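PDB 3N0X: possible substrate binding protein of ABC transporter system from Rhodopseudomonas palustris, which probably binds branched-chain amino acids or related small solutes outside the membrane and delivers them to an ABC transporter. Local coordinates for residues A[104-109]-A[122-127]; A[118-123]-A[326-331]; A[129-134]-A[366-371]. All blocks are in the same frame, centred on the assembly; numbering follows the deposited sequence. Where two conformers were deposited one is given.

Interaction 1: residues A[104-109]-A[122-127]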
loop_
_atom_site.group_PDB
_atom_site.type_symbol
_atom_site.label_atom_id
_atom_site.label_comp_id
_atom_site.label_asym_id
_atom_site.label_seq_id
_atom_site.Cartn_x
_atom_site.Cartn_y
_atom_site.Cartn_z
ATOM N N PRO A 104 -7.728 2.579 -0.540
ATOM C CA PRO A 104 -6.324 2.135 -0.598
ATOM C C PRO A 104 -5.402 2.795 -1.609
ATOM O O PRO A 104 -4.221 2.467 -1.609
ATOM C CB PRO A 104 -6.453 0.665 -1.002
ATOM C CG PRO A 104 -7.651 0.660 -1.878
ATOM C CD PRO A 104 -8.629 1.647 -1.231
ATOM N N ALA A 105 -5.926 3.697 -2.430
ATOM C CA ALA A 105 -5.174 4.222 -3.604
ATOM C C ALA A 105 -3.749 4.635 -3.259
ATOM O O ALA A 105 -3.545 5.472 -2.366
ATOM C CB ALA A 105 -5.911 5.362 -4.249
ATOM N N VAL A 106 -2.790 4.134 -4.038
ATOM C CA VAL A 106 -1.359 4.289 -3.770
ATOM C C VAL A 106 -0.650 5.423 -4.531
ATOM O O VAL A 106 0.481 5.731 -4.220
ATOM C CB VAL A 106 -0.575 2.972 -4.111
ATOM C CG1 VAL A 106 -1.121 1.796 -3.315
ATOM C CG2 VAL A 106 -0.611 2.684 -5.635
ATOM N N ALA A 107 -1.276 6.034 -5.527
ATOM C CA ALA A 107 -0.554 6.946 -6.420
ATOM C C ALA A 107 0.177 8.035 -5.661
ATOM O O ALA A 107 -0.411 8.720 -4.823
ATOM C CB ALA A 107 -1.493 7.562 -7.439
ATOM N N ASP A 108 1.465 8.201 -5.953
ATOM C CA ASP A 108 2.270 9.189 -5.230
ATOM C C ASP A 108 1.723 10.597 -5.329
ATOM O O ASP A 108 1.800 11.376 -4.372
ATOM C CB ASP A 108 3.727 9.207 -5.758
ATOM C CG ASP A 108 4.595 8.060 -5.191
ATOM O OD1 ASP A 108 4.223 7.425 -4.175
ATOM O OD2 ASP A 108 5.707 7.800 -5.769
ATOM N N GLN A 109 1.166 10.929 -6.491
ATOM C CA GLN A 109 0.708 12.308 -6.747
ATOM C C GLN A 109 -0.388 12.772 -5.771
ATOM O O GLN A 109 -0.557 13.988 -5.586
ATOM C CB GLN A 109 0.231 12.454 -8.215
ATOM C CG GLN A 109 1.322 12.170 -9.283
ATOM C CD GLN A 109 1.717 10.641 -9.457
ATOM O OE1 GLN A 109 0.987 9.705 -9.029
ATOM N NE2 GLN A 109 2.898 10.403 -10.081
ATOM N N THR A 122 -4.133 6.987 4.559
ATOM C CA THR A 122 -3.705 5.829 5.341
ATOM C C THR A 122 -3.015 4.742 4.478
ATOM O O THR A 122 -2.136 4.048 4.990
ATOM C CB THR A 122 -4.866 5.217 6.121
ATOM O OG1 THR A 122 -5.947 4.911 5.225
ATOM C CG2 THR A 122 -5.344 6.146 7.196
ATOM N N GLY A 123 -3.444 4.596 3.229
ATOM C CA GLY A 123 -2.823 3.639 2.327
ATOM C C GLY A 123 -1.352 3.967 2.174
ATOM O O GLY A 123 -0.935 5.124 2.324
ATOM N N ARG A 124 -0.520 2.960 1.946
ATOM C CA ARG A 124 0.866 3.283 1.601
ATOM C C ARG A 124 0.887 3.846 0.186
ATOM O O ARG A 124 0.036 3.551 -0.636
ATOM C CB ARG A 124 1.831 2.105 1.777
ATOM C CG ARG A 124 2.053 1.203 0.582
ATOM C CD ARG A 124 0.798 0.452 0.163
ATOM N NE ARG A 124 1.057 -0.471 -0.929
ATOM C CZ ARG A 124 0.148 -1.131 -1.640
ATOM N NH1 ARG A 124 -1.161 -1.087 -1.348
ATOM N NH2 ARG A 124 0.555 -1.874 -2.673
ATOM N N ASN A 125 1.879 4.665 -0.095
ATOM C CA ASN A 125 2.078 5.154 -1.450
ATOM C C ASN A 125 3.135 4.338 -2.186
ATOM O O ASN A 125 3.854 3.531 -1.589
ATOM C CB ASN A 125 2.338 6.682 -1.509
ATOM C CG ASN A 125 3.618 7.121 -0.862
ATOM O OD1 ASN A 125 4.654 6.464 -0.970
ATOM N ND2 ASN A 125 3.574 8.268 -0.175
ATOM N N SER A 126 3.184 4.498 -3.519
ATOM C CA SER A 126 4.092 3.694 -4.342
ATOM C C SER A 126 5.565 3.955 -3.995
ATOM O O SER A 126 6.394 3.054 -4.081
ATOM C CB SER A 126 3.809 3.939 -5.817
ATOM O OG SER A 126 2.564 3.367 -6.165
ATOM N N SER A 127 5.888 5.169 -3.573
ATOM C CA SER A 127 7.242 5.437 -3.050
ATOM C C SER A 127 7.573 4.608 -1.809
ATOM O O SER A 127 8.700 4.085 -1.707
ATOM C CB SER A 127 7.503 6.925 -2.803
ATOM O OG SER A 127 7.682 7.586 -4.050
HETATM O O HOH W 1 -2.522 1.002 0.318
#
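Pro-104 to Asp-108 and Gly-123 to Ser-127 run side by side in nearly the same direction, 27° apart, with the CA atoms of Val-106 and Asn-125 4.2 Å apart. The contact sits at the N-terminus of helix 126-137, where the chain leaves strand 119-121 and crosses towards the second lobe of the periplasmic binding protein fold. Asn-125 is the N-cap. Its chi1 of 65° sets CG between the backbone N and the carbonyl carbon, which lets OD1 accept from the backbone N of Gln-128.

The loop 104-109 adds a second set of acceptors at this helix start. Val-106 O takes a bond from Ser-126 N at 3.1 Å. Asp-108 holds the next residue with both carboxylate oxygens. Its OD1 receives Ser-127 N on the syn lone pair at 2.9 Å, with an N-H...O angle of 162°. Its OD2 receives the hydroxyl OG of Ser-127 at 2.6 Å, from above the carboxylate plane. The positive end of the helix would be expected to stabilise the negative charge of Asp-108.

Next to this, the side chains of Val-106 and Arg-124 lie alongside each other, pointing the same way. Val-106 CG1 sits over one face of the Arg-124 guanidinium, towards its rim, 3.5 Å from NH1. Asp-129 forms a salt bridge to NE of Arg-124, which helps fix the rotation of the group. A glycerol, probably from the crystallisation liquor, also accepts from NH1. A water bridges the two segments: it donates to Pro-104 O at 3.0 Å and accepts from Arg-124 NH1. The carbonyl oxygen of Arg-124 is buried without a hydrogen-bond partner; Val-106 CG1 lies 3.4 Å from Arg-124 O.

Interaction 2: residues A[118-123]-A[326-331]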
loop_
_atom_site.group_PDB
_atom_site.type_symbol
_atom_site.label_atom_id
_atom_site.label_comp_id
_atom_site.label_asym_id
_atom_site.label_seq_id
_atom_site.Cartn_x
_atom_site.Cartn_y
_atom_site.Cartn_z
ATOM N N TYR A 118 -7.120 19.126 2.533
ATOM C CA TYR A 118 -8.224 18.276 3.000
ATOM C C TYR A 118 -7.951 16.777 2.804
ATOM O O TYR A 118 -8.754 15.939 3.211
ATOM C CB TYR A 118 -9.517 18.662 2.250
ATOM C CG TYR A 118 -9.929 20.099 2.582
ATOM C CD1 TYR A 118 -10.658 20.380 3.713
ATOM C CD2 TYR A 118 -9.572 21.154 1.761
ATOM C CE1 TYR A 118 -11.007 21.668 4.058
ATOM C CE2 TYR A 118 -9.907 22.449 2.101
ATOM C CZ TYR A 118 -10.632 22.715 3.252
ATOM O OH TYR A 118 -11.007 23.999 3.639
ATOM N N ILE A 119 -6.829 16.469 2.180
ATOM C CA ILE A 119 -6.441 15.098 1.842
ATOM C C ILE A 119 -5.464 14.526 2.875
ATOM O O ILE A 119 -4.409 15.107 3.152
ATOM C CB ILE A 119 -5.793 15.031 0.419
ATOM C CG1 ILE A 119 -6.659 15.707 -0.636
ATOM C CG2 ILE A 119 -5.451 13.551 0.029
ATOM C CD1 ILE A 119 -8.105 15.273 -0.665
ATOM N N PHE A 120 -5.851 13.381 3.449
ATOM C CA PHE A 120 -4.974 12.559 4.261
ATOM C C PHE A 120 -4.926 11.183 3.590
ATOM O O PHE A 120 -5.746 10.847 2.746
ATOM C CB PHE A 120 -5.452 12.439 5.700
ATOM C CG PHE A 120 -5.325 13.710 6.509
ATOM C CD1 PHE A 120 -6.229 14.774 6.326
ATOM C CD2 PHE A 120 -4.280 13.884 7.381
ATOM C CE1 PHE A 120 -6.092 15.935 7.068
ATOM C CE2 PHE A 120 -4.158 15.034 8.124
ATOM C CZ PHE A 120 -5.049 16.059 7.964
ATOM N N ARG A 121 -3.928 10.386 3.934
ATOM C CA ARG A 121 -3.824 9.050 3.337
ATOM C C ARG A 121 -3.331 8.042 4.343
ATOM O O ARG A 121 -2.226 8.175 4.852
ATOM C CB ARG A 121 -2.900 9.038 2.116
ATOM C CG ARG A 121 -2.720 7.600 1.590
ATOM C CD ARG A 121 -2.435 7.473 0.158
ATOM N NE ARG A 121 -1.293 8.261 -0.301
ATOM C CZ ARG A 121 -0.983 8.368 -1.601
ATOM N NH1 ARG A 121 -1.685 7.724 -2.480
ATOM N NH2 ARG A 121 0.015 9.150 -2.010
ATOM N N THR A 122 -4.133 6.987 4.559
ATOM C CA THR A 122 -3.705 5.829 5.341
ATOM C C THR A 122 -3.015 4.742 4.478
ATOM O O THR A 122 -2.136 4.048 4.990
ATOM C CB THR A 122 -4.866 5.217 6.121
ATOM O OG1 THR A 122 -5.947 4.911 5.225
ATOM C CG2 THR A 122 -5.344 6.146 7.196
ATOM N N GLY A 123 -3.444 4.596 3.229
ATOM C CA GLY A 123 -2.823 3.639 2.327
ATOM C C GLY A 123 -1.352 3.967 2.174
ATOM O O GLY A 123 -0.935 5.124 2.324
HETATM N N MSE A 326 0.920 4.051 13.172
HETATM C CA MSE A 326 1.035 4.903 11.976
HETATM C C MSE A 326 1.020 6.361 12.461
HETATM O O MSE A 326 0.552 6.635 13.547
HETATM C CB MSE A 326 -0.076 4.653 10.978
HETATM C CG MSE A 326 -0.006 3.312 10.294
HETATM SE SE MSE A 326 -1.164 3.282 8.800
HETATM C CE MSE A 326 -0.999 1.452 8.399
ATOM N N VAL A 327 1.562 7.275 11.648
ATOM C CA VAL A 327 1.503 8.690 11.984
ATOM C C VAL A 327 1.238 9.491 10.712
ATOM O O VAL A 327 1.895 9.310 9.687
ATOM C CB VAL A 327 2.761 9.186 12.787
ATOM C CG1 VAL A 327 4.093 8.974 12.011
ATOM C CG2 VAL A 327 2.592 10.644 13.211
ATOM N N PHE A 328 0.251 10.383 10.774
ATOM C CA PHE A 328 0.023 11.295 9.641
ATOM C C PHE A 328 1.076 12.389 9.693
ATOM O O PHE A 328 1.097 13.215 10.591
ATOM C CB PHE A 328 -1.330 11.970 9.671
ATOM C CG PHE A 328 -2.498 11.072 9.345
ATOM C CD1 PHE A 328 -2.580 10.337 8.156
ATOM C CD2 PHE A 328 -3.570 11.010 10.215
ATOM C CE1 PHE A 328 -3.660 9.574 7.872
ATOM C CE2 PHE A 328 -4.700 10.243 9.909
ATOM C CZ PHE A 328 -4.755 9.521 8.753
ATOM N N ARG A 329 1.945 12.413 8.702
ATOM C CA ARG A 329 2.991 13.426 8.655
ATOM C C ARG A 329 2.342 14.779 8.469
ATOM O O ARG A 329 1.457 14.917 7.635
ATOM C CB ARG A 329 3.931 13.088 7.502
ATOM C CG ARG A 329 5.082 14.086 7.322
ATOM C CD ARG A 329 6.225 13.429 6.634
ATOM N NE ARG A 329 5.916 12.991 5.264
ATOM C CZ ARG A 329 6.805 12.394 4.495
ATOM N NH1 ARG A 329 8.022 12.128 4.982
ATOM N NH2 ARG A 329 6.502 12.090 3.256
ATOM N N LYS A 330 2.762 15.784 9.244
ATOM C CA LYS A 330 2.184 17.122 9.150
ATOM C C LYS A 330 2.279 17.739 7.740
ATOM O O LYS A 330 1.315 18.374 7.254
ATOM C CB LYS A 330 2.862 18.037 10.181
ATOM C CG LYS A 330 2.467 19.523 10.124
ATOM N N GLU A 331 3.402 17.575 7.074
ATOM C CA GLU A 331 3.668 18.316 5.837
ATOM C C GLU A 331 2.760 17.904 4.694
ATOM O O GLU A 331 2.206 18.751 4.003
ATOM C CB GLU A 331 5.115 18.124 5.370
ATOM C CG GLU A 331 6.172 18.666 6.324
ATOM C CD GLU A 331 6.720 17.633 7.311
ATOM O OE1 GLU A 331 5.948 16.951 8.031
ATOM O OE2 GLU A 331 7.963 17.533 7.397
#
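A T-shaped (edge-to-face) aromatic pair, Phe-120 with Phe-328, joins an outermost strand of the first-lobe sheet to strand 324-328 of the antiparallel sheet. Phe-120 lies on strand 119-121. The ring centroids are 5.2 Å apart and the planes meet at 66°. The edge of Phe-120 points at the face of Phe-328. Phe-120 CD2 stands 3.9 Å from Phe-328 CG, off-centre over the ring. Both rings also touch Met-314 of helix 307-314.

The rim of Phe-328 is used as well. Arg-121 O lies at its edge, near the ring plane, 3.6 Å from Phe-328 CE1. The methyl CG2 of Thr-122 reaches CZ of Phe-328 at 3.8 Å. With chi1 at 54°, Thr-122 turns this methyl to the ring and keeps OG1 for Glu-103. Met-326, a selenomethionine, extends so that its SE comes 4.0 Å from Thr-122 O.

The two segments are held by aromatic and van der Waals packing, without direct hydrogen bonds between them. The geometry is consistent with the charge distribution of the phenylalanines: the slightly positive edge of Phe-120 meets an electron-rich face, and the carbonyl oxygen of Arg-121 meets the rim of Phe-328.

Interaction 3: residues A[129-134]-A[366-371]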
loop_
_atom_site.group_PDB
_atom_site.type_symbol
_atom_site.label_atom_id
_atom_site.label_comp_id
_atom_site.label_asym_id
_atom_site.label_seq_id
_atom_site.Cartn_x
_atom_site.Cartn_y
_atom_site.Cartn_z
ATOM N N ASP A 129 6.371 1.652 -1.154
ATOM C CA ASP A 129 6.656 0.311 -1.669
ATOM C C ASP A 129 8.127 0.199 -2.170
ATOM O O ASP A 129 8.897 -0.650 -1.748
ATOM C CB ASP A 129 5.656 -0.073 -2.754
ATOM C CG ASP A 129 4.328 -0.581 -2.182
ATOM O OD1 ASP A 129 4.317 -1.069 -1.033
ATOM O OD2 ASP A 129 3.331 -0.570 -2.933
ATOM N N ALA A 130 8.532 1.127 -3.035
ATOM C CA ALA A 130 9.826 1.039 -3.652
ATOM C C ALA A 130 10.952 1.235 -2.651
ATOM O O ALA A 130 11.934 0.505 -2.658
ATOM C CB ALA A 130 9.906 2.084 -4.816
ATOM N N ILE A 131 10.792 2.226 -1.778
ATOM C CA ILE A 131 11.781 2.517 -0.784
ATOM C C ILE A 131 11.965 1.366 0.216
ATOM O O ILE A 131 13.098 0.992 0.560
ATOM C CB ILE A 131 11.430 3.865 -0.075
ATOM C CG1 ILE A 131 11.615 5.010 -1.056
ATOM C CG2 ILE A 131 12.279 4.067 1.170
ATOM C CD1 ILE A 131 10.957 6.344 -0.629
ATOM N N SER A 132 10.857 0.825 0.711
ATOM C CA SER A 132 10.943 -0.302 1.609
ATOM C C SER A 132 11.730 -1.460 0.967
ATOM O O SER A 132 12.487 -2.145 1.647
ATOM C CB SER A 132 9.546 -0.775 2.049
ATOM O OG SER A 132 8.776 -1.294 0.973
ATOM N N ASN A 133 11.526 -1.716 -0.316
ATOM C CA ASN A 133 12.309 -2.748 -1.000
ATOM C C ASN A 133 13.803 -2.470 -1.020
ATOM O O ASN A 133 14.617 -3.347 -0.766
ATOM C CB ASN A 133 11.747 -3.012 -2.400
ATOM C CG ASN A 133 10.579 -3.961 -2.368
ATOM O OD1 ASN A 133 10.774 -5.184 -2.511
ATOM N ND2 ASN A 133 9.373 -3.443 -2.135
ATOM N N ALA A 134 14.171 -1.218 -1.285
ATOM C CA ALA A 134 15.585 -0.844 -1.311
ATOM C C ALA A 134 16.222 -1.007 0.058
ATOM O O ALA A 134 17.338 -1.522 0.179
ATOM C CB ALA A 134 15.756 0.603 -1.813
HETATM N N MSE A 366 13.090 4.410 7.004
HETATM C CA MSE A 366 12.813 4.779 5.609
HETATM C C MSE A 366 12.592 6.273 5.537
HETATM O O MSE A 366 11.818 6.805 6.316
HETATM C CB MSE A 366 11.575 4.069 5.076
HETATM C CG MSE A 366 11.662 2.533 5.030
HETATM SE SE MSE A 366 9.998 1.690 4.808
HETATM C CE MSE A 366 9.303 2.059 6.578
ATOM N N ASN A 367 13.293 6.943 4.639
ATOM C CA ASN A 367 13.076 8.371 4.371
ATOM C C ASN A 367 12.094 8.521 3.200
ATOM O O ASN A 367 12.449 8.288 2.031
ATOM C CB ASN A 367 14.389 9.072 4.012
ATOM C CG ASN A 367 14.186 10.542 3.718
ATOM O OD1 ASN A 367 13.404 11.203 4.380
ATOM N ND2 ASN A 367 14.887 11.056 2.722
ATOM N N ILE A 368 10.854 8.900 3.493
ATOM C CA ILE A 368 9.833 9.007 2.431
ATOM C C ILE A 368 9.843 10.487 1.980
ATOM O O ILE A 368 9.579 11.404 2.792
ATOM C CB ILE A 368 8.432 8.600 2.921
ATOM C CG1 ILE A 368 8.495 7.243 3.626
ATOM C CG2 ILE A 368 7.439 8.638 1.772
ATOM C CD1 ILE A 368 9.046 6.106 2.816
ATOM N N PRO A 369 10.153 10.735 0.691
ATOM C CA PRO A 369 10.241 12.130 0.231
ATOM C C PRO A 369 8.935 12.919 0.410
ATOM O O PRO A 369 7.838 12.339 0.354
ATOM C CB PRO A 369 10.567 11.994 -1.270
ATOM C CG PRO A 369 10.039 10.669 -1.670
ATOM C CD PRO A 369 10.060 9.781 -0.431
ATOM N N ILE A 370 9.073 14.228 0.628
ATOM C CA ILE A 370 7.956 15.170 0.719
ATOM C C ILE A 370 7.912 15.873 -0.647
ATOM O O ILE A 370 8.890 16.503 -1.071
ATOM C CB ILE A 370 8.170 16.138 1.885
ATOM C CG1 ILE A 370 8.118 15.352 3.214
ATOM C CG2 ILE A 370 7.098 17.283 1.876
ATOM C CD1 ILE A 370 8.632 16.066 4.458
ATOM N N LYS A 371 6.804 15.732 -1.353
ATOM C CA LYS A 371 6.682 16.164 -2.748
ATOM C C LYS A 371 5.498 17.079 -2.993
ATOM O O LYS A 371 5.145 17.316 -4.151
ATOM C CB LYS A 371 6.503 14.927 -3.631
ATOM C CG LYS A 371 7.641 13.900 -3.500
#
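Ile-131 CD1 lies 3.6 Å from the peptide carbonyl oxygen of Asn-367, atom O. Within the helix, the carbonyl of Asp-129 is approached on opposite faces. Asn-133 ND2 lies above one face at 2.9 Å from Asp-129 O, and Asn-133 N comes to the other. The Asp-129 oxygen lies in the amide plane of Asn-133, with a nearly straight N-H...O angle of 174°.

The rest of the contact is apolar. CD1 of Ile-131 also reaches the CD corner of the Pro-369 ring, 3.6 Å from Pro-369 CD. The same methyl is 3.9 Å from Ile-368 CD1. The second branch, CG2, packs on Met-366 CB at 4.0 Å. Met-366 is a selenomethionine. Its chain bends at the end, chi3 -72°, and its SE rests 3.7 Å from Ser-132 CB. Met-339 of strand 335-345 touches both Ser-132 and Met-366.

One isoleucine of helix 126-137 thus fits against several residues of an irregular tail. In this two-lobed periplasmic binding protein fold, the contact lays the C-terminal tail on the first helix entered after the chain leaves strand 119-121.

How the interactions relate
The contacts lie close together near the centre of the molecule. Interaction 1 is 11 Å, centre to centre, from both others; interactions 2 and 3 are 15 Å apart. Interactions 1 and 2 share Thr-122 and Gly-123, and Arg-121 NH1 bonds to the carbonyls of Ala-105 and Ala-107. Interactions 1 and 3 use the same helix, 126-137. Arg-329 NH1 reaches Ile-368 O, linking interaction 2 to interaction 3. Both segments of interaction 1 precede those of interaction 3 in sequence, while interactions 2 and 3 interleave. Interaction 1 holds the path from strand 119-121 into helix 126-137, a crossing between the lobes, to the loop before that strand; interactions 2 and 3 hold it to late parts of the chain.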